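Local structure of KLLA0F20702p (Kluyveromyces lactis, 5Y5A) at residues 261-266 and 372-377; 434-439 and 493-498; 236-241 and 255-260. The protein is a yeast Est1 that probably helps recruit telomerase to telomeres by binding Cdc13; this chain is its mainly helical N-terminal part. All coordinates share one frame; numbering follows the deposited sequence.

Contact 1: residues 261-266 and 372-377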
loop_
_atom_site.group_PDB
_atom_site.type_symbol
_atom_site.label_atom_id
_atom_site.label_comp_id
_atom_site.label_asym_id
_atom_site.label_seq_id
_atom_site.Cartn_x
_atom_site.Cartn_y
_atom_site.Cartn_z
ATOM N N SER A 261 -4.254 -1.230 2.876
ATOM C CA SER A 261 -5.559 -0.593 2.956
ATOM C C SER A 261 -6.120 -0.726 4.362
ATOM O O SER A 261 -6.982 0.043 4.767
ATOM C CB SER A 261 -6.530 -1.207 1.944
ATOM O OG SER A 261 -7.118 -2.382 2.472
ATOM N N SER A 262 -5.619 -1.717 5.093
ATOM C CA SER A 262 -6.089 -1.995 6.440
ATOM C C SER A 262 -5.295 -1.237 7.479
ATOM O O SER A 262 -5.749 -1.081 8.597
ATOM C CB SER A 262 -5.995 -3.490 6.754
ATOM O OG SER A 262 -6.649 -4.264 5.776
ATOM N N LEU A 263 -4.097 -0.791 7.108
ATOM C CA LEU A 263 -3.146 -0.230 8.068
ATOM C C LEU A 263 -2.754 1.226 7.778
ATOM O O LEU A 263 -1.859 1.770 8.428
ATOM C CB LEU A 263 -1.882 -1.089 8.104
ATOM C CG LEU A 263 -2.049 -2.561 8.480
ATOM C CD1 LEU A 263 -0.710 -3.249 8.372
ATOM C CD2 LEU A 263 -2.583 -2.661 9.890
ATOM N N SER A 264 -3.397 1.854 6.801
ATOM C CA SER A 264 -3.123 3.257 6.537
ATOM C C SER A 264 -3.800 4.079 7.626
ATOM O O SER A 264 -4.665 3.568 8.335
ATOM C CB SER A 264 -3.602 3.666 5.138
ATOM O OG SER A 264 -5.017 3.655 5.041
ATOM N N ARG A 265 -3.419 5.346 7.758
ATOM C CA ARG A 265 -3.925 6.167 8.852
ATOM C C ARG A 265 -5.456 6.291 8.824
ATOM O O ARG A 265 -6.095 6.392 9.879
ATOM C CB ARG A 265 -3.271 7.559 8.833
ATOM C CG ARG A 265 -3.614 8.407 10.078
ATOM C CD ARG A 265 -2.598 9.529 10.311
ATOM N NE ARG A 265 -2.489 10.404 9.150
ATOM C CZ ARG A 265 -3.217 11.497 8.974
ATOM N NH1 ARG A 265 -4.095 11.864 9.901
ATOM N NH2 ARG A 265 -3.058 12.231 7.878
ATOM N N LEU A 266 -6.040 6.268 7.627
ATOM C CA LEU A 266 -7.499 6.178 7.472
ATOM C C LEU A 266 -7.878 4.925 6.674
ATOM O O LEU A 266 -8.126 4.995 5.467
ATOM C CB LEU A 266 -8.050 7.424 6.780
ATOM C CG LEU A 266 -8.184 8.668 7.659
ATOM C CD1 LEU A 266 -8.593 9.850 6.817
ATOM C CD2 LEU A 266 -9.209 8.422 8.748
ATOM N N PHE A 372 2.054 -8.733 10.558
ATOM C CA PHE A 372 2.125 -8.957 12.003
ATOM C C PHE A 372 1.007 -8.177 12.687
ATOM O O PHE A 372 0.438 -8.629 13.683
ATOM C CB PHE A 372 3.495 -8.553 12.583
ATOM C CG PHE A 372 3.570 -8.663 14.099
ATOM C CD1 PHE A 372 3.738 -9.898 14.713
ATOM C CD2 PHE A 372 3.483 -7.533 14.898
ATOM C CE1 PHE A 372 3.803 -10.008 16.091
ATOM C CE2 PHE A 372 3.545 -7.632 16.291
ATOM C CZ PHE A 372 3.704 -8.869 16.887
ATOM N N HIS A 373 0.689 -7.003 12.150
ATOM C CA HIS A 373 -0.381 -6.192 12.722
ATOM C C HIS A 373 -1.741 -6.659 12.203
ATOM O O HIS A 373 -2.740 -6.496 12.881
ATOM C CB HIS A 373 -0.159 -4.711 12.420
ATOM C CG HIS A 373 1.158 -4.195 12.915
ATOM N ND1 HIS A 373 1.322 -3.670 14.179
ATOM C CD2 HIS A 373 2.378 -4.158 12.328
ATOM C CE1 HIS A 373 2.584 -3.317 14.344
ATOM N NE2 HIS A 373 3.246 -3.599 13.237
ATOM N N MET A 374 -1.778 -7.241 11.006
ATOM C CA MET A 374 -2.988 -7.936 10.560
ATOM C C MET A 374 -3.314 -9.038 11.576
ATOM O O MET A 374 -4.452 -9.167 12.028
ATOM C CB MET A 374 -2.813 -8.532 9.159
ATOM C CG MET A 374 -2.541 -7.499 8.059
ATOM S SD MET A 374 -3.856 -6.263 7.894
ATOM C CE MET A 374 -5.123 -7.228 7.066
ATOM N N TYR A 375 -2.294 -9.821 11.924
ATOM C CA TYR A 375 -2.414 -10.876 12.925
ATOM C C TYR A 375 -3.055 -10.364 14.223
ATOM O O TYR A 375 -3.942 -11.015 14.777
ATOM C CB TYR A 375 -1.031 -11.489 13.231
ATOM C CG TYR A 375 -1.048 -12.648 14.222
ATOM C CD1 TYR A 375 -1.252 -12.430 15.577
ATOM C CD2 TYR A 375 -0.849 -13.961 13.796
ATOM C CE1 TYR A 375 -1.277 -13.469 16.480
ATOM C CE2 TYR A 375 -0.870 -15.015 14.701
ATOM C CZ TYR A 375 -1.081 -14.755 16.042
ATOM O OH TYR A 375 -1.102 -15.777 16.956
ATOM N N GLN A 376 -2.599 -9.218 14.716
ATOM C CA GLN A 376 -3.091 -8.720 16.004
ATOM C C GLN A 376 -4.516 -8.224 15.895
ATOM O O GLN A 376 -5.295 -8.382 16.827
ATOM C CB GLN A 376 -2.182 -7.613 16.545
ATOM C CG GLN A 376 -0.746 -8.073 16.807
ATOM C CD GLN A 376 0.061 -7.035 17.551
ATOM O OE1 GLN A 376 0.676 -7.331 18.577
ATOM N NE2 GLN A 376 0.051 -5.802 17.047
ATOM N N MET A 377 -4.869 -7.625 14.763
ATOM C CA MET A 377 -6.245 -7.170 14.588
ATOM C C MET A 377 -7.186 -8.349 14.389
ATOM O O MET A 377 -8.310 -8.329 14.865
ATOM C CB MET A 377 -6.369 -6.210 13.412
ATOM C CG MET A 377 -5.700 -4.870 13.636
ATOM S SD MET A 377 -5.820 -3.876 12.143
ATOM C CE MET A 377 -7.513 -3.318 12.255
#
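The hydroxyl of S262 works on two fronts: its OG is hydrogen-bonded to the carbonyl of F258, one turn back in the same helix, while the methyl CE of M374 lies against it at 3.6 Å. With OG beside the backbone N (chi1 -53°), the hydroxyl can satisfy itself on its own helix and still present CB to the partner, where M374 SD rests 3.7 Å from S262 CB. The methionine gets there by folding. Bends at chi2 and chi3 curl its chain, so that sulfur and methyl lie alongside the serine. With an alanine in place of M374, the sulfur and methyl are gone, and the gap beside S262 and L263 would probably leave L263 freer to shift. L263 is the second point of closure. Its CG touches M374 SD at 4.2 Å, whereas the methyl CD2 touches two residues, lying 4.1 Å from H373 CB and equally far from M377 SD. L263 meets the histidine at about a right angle and runs past M377 in the opposite direction. H373 offers only its CB to this leucine; its ring has F372 CD2 over the centre of one face, and its NE2 is hydrogen-bonded to W432 NE1. I272 of helix 271-279 packs against S262, M374 and M377, extending the apolar patch. Cohesion between the two segments is thus almost wholly van der Waals, and the one polar group in it, S262 OG, makes its hydrogen bond within its own helix. The contact exemplifies the C-terminal end of helix 251-263 packing against the long helix 339-379, within the all-helical, TPR-related Est1 DNA/RNA-binding domain.

Contact 2: residues 434-439 and 493-498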
loop_
_atom_site.group_PDB
_atom_site.type_symbol
_atom_site.label_atom_id
_atom_site.label_comp_id
_atom_site.label_asym_id
_atom_site.label_seq_id
_atom_site.Cartn_x
_atom_site.Cartn_y
_atom_site.Cartn_z
ATOM N N LYS A 434 11.701 0.364 16.067
ATOM C CA LYS A 434 11.659 1.465 17.029
ATOM C C LYS A 434 10.236 1.943 17.341
ATOM O O LYS A 434 10.036 2.744 18.257
ATOM C CB LYS A 434 12.474 2.656 16.523
ATOM C CG LYS A 434 11.647 3.716 15.833
ATOM C CD LYS A 434 12.516 4.817 15.249
ATOM C CE LYS A 434 12.438 6.076 16.088
ATOM N NZ LYS A 434 13.288 7.156 15.519
ATOM N N SER A 435 9.259 1.460 16.583
ATOM C CA SER A 435 7.887 1.955 16.686
ATOM C C SER A 435 7.017 1.166 17.654
ATOM O O SER A 435 5.927 1.602 17.994
ATOM C CB SER A 435 7.206 1.942 15.309
ATOM O OG SER A 435 7.797 2.872 14.421
ATOM N N HIS A 436 7.472 -0.013 18.058
ATOM C CA HIS A 436 6.650 -0.884 18.892
ATOM C C HIS A 436 7.499 -1.534 19.989
ATOM O O HIS A 436 8.445 -2.266 19.712
ATOM C CB HIS A 436 5.955 -1.942 18.029
ATOM C CG HIS A 436 5.239 -1.368 16.847
ATOM N ND1 HIS A 436 4.024 -0.722 16.951
ATOM C CD2 HIS A 436 5.574 -1.317 15.534
ATOM C CE1 HIS A 436 3.641 -0.306 15.761
ATOM N NE2 HIS A 436 4.571 -0.642 14.883
ATOM N N LYS A 437 7.150 -1.253 21.235
ATOM C CA LYS A 437 7.909 -1.746 22.377
ATOM C C LYS A 437 8.091 -3.263 22.370
ATOM O O LYS A 437 9.193 -3.757 22.599
ATOM C CB LYS A 437 7.238 -1.304 23.671
ATOM C CG LYS A 437 7.325 0.194 23.888
ATOM C CD LYS A 437 8.734 0.690 23.595
ATOM C CE LYS A 437 8.885 2.169 23.914
ATOM N NZ LYS A 437 10.249 2.658 23.585
ATOM N N ASN A 438 7.015 -3.997 22.101
ATOM C CA ASN A 438 7.091 -5.451 22.062
ATOM C C ASN A 438 8.046 -5.946 20.971
ATOM O O ASN A 438 8.752 -6.935 21.154
ATOM C CB ASN A 438 5.695 -6.049 21.858
ATOM C CG ASN A 438 4.978 -5.482 20.627
ATOM O OD1 ASN A 438 5.033 -4.279 20.357
ATOM N ND2 ASN A 438 4.295 -6.350 19.884
ATOM N N VAL A 439 8.063 -5.260 19.831
ATOM C CA VAL A 439 8.914 -5.675 18.725
ATOM C C VAL A 439 10.364 -5.326 19.041
ATOM O O VAL A 439 11.270 -6.120 18.797
ATOM C CB VAL A 439 8.473 -5.025 17.398
ATOM C CG1 VAL A 439 9.425 -5.407 16.270
ATOM C CG2 VAL A 439 7.054 -5.445 17.066
ATOM N N PRO A 493 2.311 0.781 10.695
ATOM C CA PRO A 493 3.360 0.108 11.478
ATOM C C PRO A 493 4.672 0.890 11.640
ATOM O O PRO A 493 5.410 0.620 12.578
ATOM C CB PRO A 493 3.597 -1.176 10.685
ATOM C CG PRO A 493 2.258 -1.461 10.082
ATOM C CD PRO A 493 1.742 -0.110 9.672
ATOM N N THR A 494 4.960 1.827 10.745
ATOM C CA THR A 494 6.142 2.671 10.893
ATOM C C THR A 494 5.723 4.056 11.387
ATOM O O THR A 494 6.485 5.022 11.296
ATOM C CB THR A 494 6.933 2.784 9.567
ATOM O OG1 THR A 494 6.027 3.061 8.488
ATOM C CG2 THR A 494 7.667 1.465 9.270
ATOM N N LYS A 495 4.498 4.130 11.909
ATOM C CA LYS A 495 3.941 5.361 12.468
ATOM C C LYS A 495 3.841 6.509 11.473
ATOM O O LYS A 495 4.079 7.666 11.827
ATOM C CB LYS A 495 4.737 5.812 13.694
ATOM C CG LYS A 495 4.866 4.752 14.770
ATOM C CD LYS A 495 3.554 4.521 15.483
ATOM C CE LYS A 495 3.774 3.735 16.762
ATOM N NZ LYS A 495 2.495 3.511 17.482
ATOM N N PHE A 496 3.512 6.159 10.229
ATOM C CA PHE A 496 3.004 7.089 9.217
ATOM C C PHE A 496 4.124 7.835 8.503
ATOM O O PHE A 496 3.894 8.457 7.463
ATOM C CB PHE A 496 2.089 8.141 9.860
ATOM C CG PHE A 496 0.986 7.546 10.689
ATOM C CD1 PHE A 496 0.228 6.491 10.192
ATOM C CD2 PHE A 496 0.719 8.011 11.969
ATOM C CE1 PHE A 496 -0.789 5.920 10.949
ATOM C CE2 PHE A 496 -0.305 7.442 12.733
ATOM C CZ PHE A 496 -1.057 6.389 12.212
ATOM N N THR A 497 5.335 7.763 9.048
ATOM C CA THR A 497 6.499 8.357 8.391
ATOM C C THR A 497 7.772 7.727 8.981
ATOM O O THR A 497 7.851 7.483 10.187
ATOM C CB THR A 497 6.535 9.909 8.483
ATOM O OG1 THR A 497 7.619 10.423 7.706
ATOM C CG2 THR A 497 6.663 10.384 9.936
ATOM N N LEU A 498 8.751 7.422 8.132
ATOM C CA LEU A 498 10.016 6.863 8.616
ATOM C C LEU A 498 10.778 7.916 9.424
ATOM O O LEU A 498 11.257 8.910 8.876
ATOM C CB LEU A 498 10.874 6.359 7.455
ATOM C CG LEU A 498 10.160 5.440 6.462
ATOM C CD1 LEU A 498 11.110 4.947 5.373
ATOM C CD2 LEU A 498 9.501 4.267 7.187
#
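K495 reaches across to S435 and H436, and its side chain can be read atom by atom. CB leads from a backbone with positive phi, in the middle of the type I' turn from T494 to T497, and directs the chain at the other segment. K495 CG lies on the S435 side chain, 3.5 Å from S435 OG, a hydroxyl whose hydrogen bond goes to C431 O. At CG the chain bends (chi2 -72°) and from there runs extended; CD makes no close contact of its own, and K495 CE settles 3.3 Å from S435 O. CE also skirts the imidazole obliquely, with K495 CE 4.2 Å from H436 CE1. At the tip, K495 NZ lies 4.0 Å from S435 O. K495 NZ is also 4.5 Å from H436 ND1; a lysine charge this near would probably disfavour a second proton on the ring.

The proton that matters is on the other nitrogen. H436 NE2 donates to P493 O at 2.8 Å, with an N-H...O angle of 142°, and the oxygen lies 24° out of the imidazole plane. The bond is therefore short but noticeably bent. S435 CB sits over one face of the H436 ring, toward its rim, and the same S435 CB touches P493 O at 3.5 Å. Both the ring N-H and the serine CB thus come up to that oxygen.

K437 NZ, one residue on, is hydrogen-bonded to the backbone of the bound peptide. H436 is also the N-cap residue of helix 437-444, so its bond ties a helix start to the loop after helix 483-487. Around it, the imidazole meets the rings of W432 and H373, and P493 packs on I369 and H373 of helix 339-379 and on W432 of helix 421-433.

Contact 3: residues 236-241 and 255-260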
loop_
_atom_site.group_PDB
_atom_site.type_symbol
_atom_site.label_atom_id
_atom_site.label_comp_id
_atom_site.label_asym_id
_atom_site.label_seq_id
_atom_site.Cartn_x
_atom_site.Cartn_y
_atom_site.Cartn_z
ATOM N N GLU A 236 -8.807 3.147 1.093
ATOM C CA GLU A 236 -9.681 2.668 0.029
ATOM C C GLU A 236 -8.982 2.636 -1.328
ATOM O O GLU A 236 -9.274 1.782 -2.164
ATOM C CB GLU A 236 -10.942 3.529 -0.053
ATOM C CG GLU A 236 -12.072 2.893 -0.855
ATOM C CD GLU A 236 -12.673 1.670 -0.172
ATOM O OE1 GLU A 236 -12.569 1.554 1.071
ATOM O OE2 GLU A 236 -13.264 0.827 -0.884
ATOM N N THR A 237 -8.046 3.553 -1.539
ATOM C CA THR A 237 -7.299 3.589 -2.786
ATOM C C THR A 237 -6.463 2.328 -2.984
ATOM O O THR A 237 -6.393 1.788 -4.076
ATOM C CB THR A 237 -6.363 4.793 -2.842
ATOM O OG1 THR A 237 -7.056 5.958 -2.383
ATOM C CG2 THR A 237 -5.887 5.003 -4.263
ATOM N N PHE A 238 -5.817 1.883 -1.915
ATOM C CA PHE A 238 -5.033 0.650 -1.946
ATOM C C PHE A 238 -5.950 -0.550 -2.146
ATOM O O PHE A 238 -5.611 -1.485 -2.866
ATOM C CB PHE A 238 -4.219 0.493 -0.648
ATOM C CG PHE A 238 -3.179 1.560 -0.454
ATOM C CD1 PHE A 238 -3.511 2.771 0.139
ATOM C CD2 PHE A 238 -1.867 1.353 -0.861
ATOM C CE1 PHE A 238 -2.552 3.761 0.320
ATOM C CE2 PHE A 238 -0.904 2.334 -0.678
ATOM C CZ PHE A 238 -1.247 3.539 -0.090
ATOM N N LEU A 239 -7.118 -0.513 -1.511
ATOM C CA LEU A 239 -8.079 -1.602 -1.648
ATOM C C LEU A 239 -8.466 -1.806 -3.111
ATOM O O LEU A 239 -8.470 -2.930 -3.620
ATOM C CB LEU A 239 -9.338 -1.340 -0.816
ATOM C CG LEU A 239 -10.314 -2.519 -0.883
ATOM C CD1 LEU A 239 -9.929 -3.599 0.127
ATOM C CD2 LEU A 239 -11.756 -2.091 -0.697
ATOM N N GLN A 240 -8.777 -0.712 -3.790
ATOM C CA GLN A 240 -9.244 -0.800 -5.166
ATOM C C GLN A 240 -8.115 -1.247 -6.087
ATOM O O GLN A 240 -8.341 -1.979 -7.050
ATOM C CB GLN A 240 -9.827 0.534 -5.617
ATOM C CG GLN A 240 -11.104 0.916 -4.884
ATOM C CD GLN A 240 -12.232 -0.091 -5.091
ATOM O OE1 GLN A 240 -12.382 -0.671 -6.172
ATOM N NE2 GLN A 240 -13.033 -0.298 -4.051
ATOM N N ARG A 241 -6.894 -0.831 -5.769
ATOM C CA ARG A 241 -5.726 -1.299 -6.505
ATOM C C ARG A 241 -5.580 -2.811 -6.380
ATOM O O ARG A 241 -5.302 -3.511 -7.355
ATOM C CB ARG A 241 -4.461 -0.618 -5.998
ATOM C CG ARG A 241 -3.922 0.427 -6.934
ATOM C CD ARG A 241 -2.430 0.535 -6.789
ATOM N NE ARG A 241 -2.093 0.971 -5.446
ATOM C CZ ARG A 241 -2.107 2.240 -5.061
ATOM N NH1 ARG A 241 -1.787 2.556 -3.814
ATOM N NH2 ARG A 241 -2.438 3.193 -5.927
ATOM N N ALA A 255 -2.722 -9.074 -1.885
ATOM C CA ALA A 255 -2.548 -9.186 -0.440
ATOM C C ALA A 255 -1.832 -7.968 0.121
ATOM O O ALA A 255 -2.232 -7.417 1.144
ATOM C CB ALA A 255 -1.767 -10.461 -0.094
ATOM N N TYR A 256 -0.761 -7.557 -0.550
ATOM C CA TYR A 256 0.010 -6.402 -0.112
ATOM C C TYR A 256 -0.849 -5.134 -0.102
ATOM O O TYR A 256 -0.861 -4.389 0.876
ATOM C CB TYR A 256 1.242 -6.209 -1.005
ATOM C CG TYR A 256 1.932 -4.885 -0.783
ATOM C CD1 TYR A 256 2.591 -4.610 0.412
ATOM C CD2 TYR A 256 1.910 -3.902 -1.762
ATOM C CE1 TYR A 256 3.212 -3.390 0.620
ATOM C CE2 TYR A 256 2.530 -2.685 -1.566
ATOM C CZ TYR A 256 3.176 -2.432 -0.380
ATOM O OH TYR A 256 3.785 -1.211 -0.206
ATOM N N GLN A 257 -1.581 -4.906 -1.186
ATOM C CA GLN A 257 -2.466 -3.751 -1.277
ATOM C C GLN A 257 -3.581 -3.829 -0.235
ATOM O O GLN A 257 -3.969 -2.813 0.350
ATOM C CB GLN A 257 -3.050 -3.645 -2.685
ATOM C CG GLN A 257 -2.006 -3.313 -3.751
ATOM C CD GLN A 257 -1.534 -1.865 -3.688
ATOM O OE1 GLN A 257 -2.296 -0.958 -3.341
ATOM N NE2 GLN A 257 -0.275 -1.646 -4.027
ATOM N N PHE A 258 -4.093 -5.033 0.001
ATOM C CA PHE A 258 -5.103 -5.219 1.044
ATOM C C PHE A 258 -4.542 -4.873 2.425
ATOM O O PHE A 258 -5.241 -4.302 3.260
ATOM C CB PHE A 258 -5.645 -6.656 1.043
ATOM C CG PHE A 258 -6.435 -7.012 -0.196
ATOM C CD1 PHE A 258 -7.009 -6.020 -0.983
ATOM C CD2 PHE A 258 -6.600 -8.339 -0.577
ATOM C CE1 PHE A 258 -7.743 -6.343 -2.128
ATOM C CE2 PHE A 258 -7.328 -8.671 -1.719
ATOM C CZ PHE A 258 -7.897 -7.669 -2.496
ATOM N N VAL A 259 -3.283 -5.227 2.663
ATOM C CA VAL A 259 -2.645 -4.934 3.942
ATOM C C VAL A 259 -2.441 -3.433 4.088
ATOM O O VAL A 259 -2.715 -2.869 5.138
ATOM C CB VAL A 259 -1.295 -5.663 4.081
ATOM C CG1 VAL A 259 -0.498 -5.095 5.245
ATOM C CG2 VAL A 259 -1.530 -7.159 4.274
ATOM N N ARG A 260 -1.980 -2.780 3.020
ATOM C CA ARG A 260 -1.821 -1.326 3.038
ATOM C C ARG A 260 -3.157 -0.616 3.310
ATOM O O ARG A 260 -3.190 0.466 3.895
ATOM C CB ARG A 260 -1.232 -0.825 1.715
ATOM C CG ARG A 260 0.211 -1.276 1.419
ATOM C CD ARG A 260 1.213 -0.722 2.434
ATOM N NE ARG A 260 1.097 0.723 2.611
ATOM C CZ ARG A 260 1.771 1.626 1.902
ATOM N NH1 ARG A 260 2.615 1.238 0.953
ATOM N NH2 ARG A 260 1.602 2.925 2.145
#
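The guanidinium of R260 lies with one face against the F238 ring, F238 CE2 standing 3.7 Å above the middle of the group, although the two planes are inclined by 39°. At its edge R260 NH1 donates in plane to Y256 OH (3.0 Å), and it also reaches M487 O; these bonds fix how the group is turned. F238 has a second arginine: R241 NH1 sits over one face of the phenyl, toward the rim. The Q257 amide is tilted only 15° from the F238 ring plane, and F238 CD2 lies 3.4 Å from both Q257 OE1 and R260 CB, each approaching obliquely. Across the helices, R241 uses its edge, R241 NE donating to Q257 OE1 at 2.9 Å. Guanidinium and amide are perpendicular, and the donor approaches from above the carbonyl plane instead of along a lone pair. The remaining nitrogens of R241 are taken by a salt bridge to D225 and a hydrogen bond to S228, so this buried charge is probably well compensated. Farther round, L239 O lies at the edge of the F258 ring, and L239 CD1 meets F258 CD1 at 4.0 Å.

The axes of segments 236-241 and 255-260 come within 7.5 Å at 165°, a close antiparallel helical hairpin, consistent with the TPR relationship of the family. Helix 218-230 flanks it at T237 and R241, helix 271-279 covers L239 and F258, and helix 339-379 packs on Y256 and V259.

Helix 251-263 is the common element: one side closes the hairpin of contact 3, and its end builds contact 1, their centres about 11 Å apart. S261 CB touches L239 N at 3.6 Å, a direct joint between the two contacts. V259 CG2 lies 3.9 Å from M374 CG, so the hairpin packs against the long helix 339-379 through V259. Contact 1 passes the packing on to contact 2, whose centre is about 12 Å away, through H373 CE1 and H436 NE2 (3.4 Å) and through L263 against P493. Contacts 2 and 3 do not touch, with nearest atoms about 7 Å apart. R265, L266 and K437 bring contacts 1 and 2 to the bound peptide, presumably a piece of Cdc13.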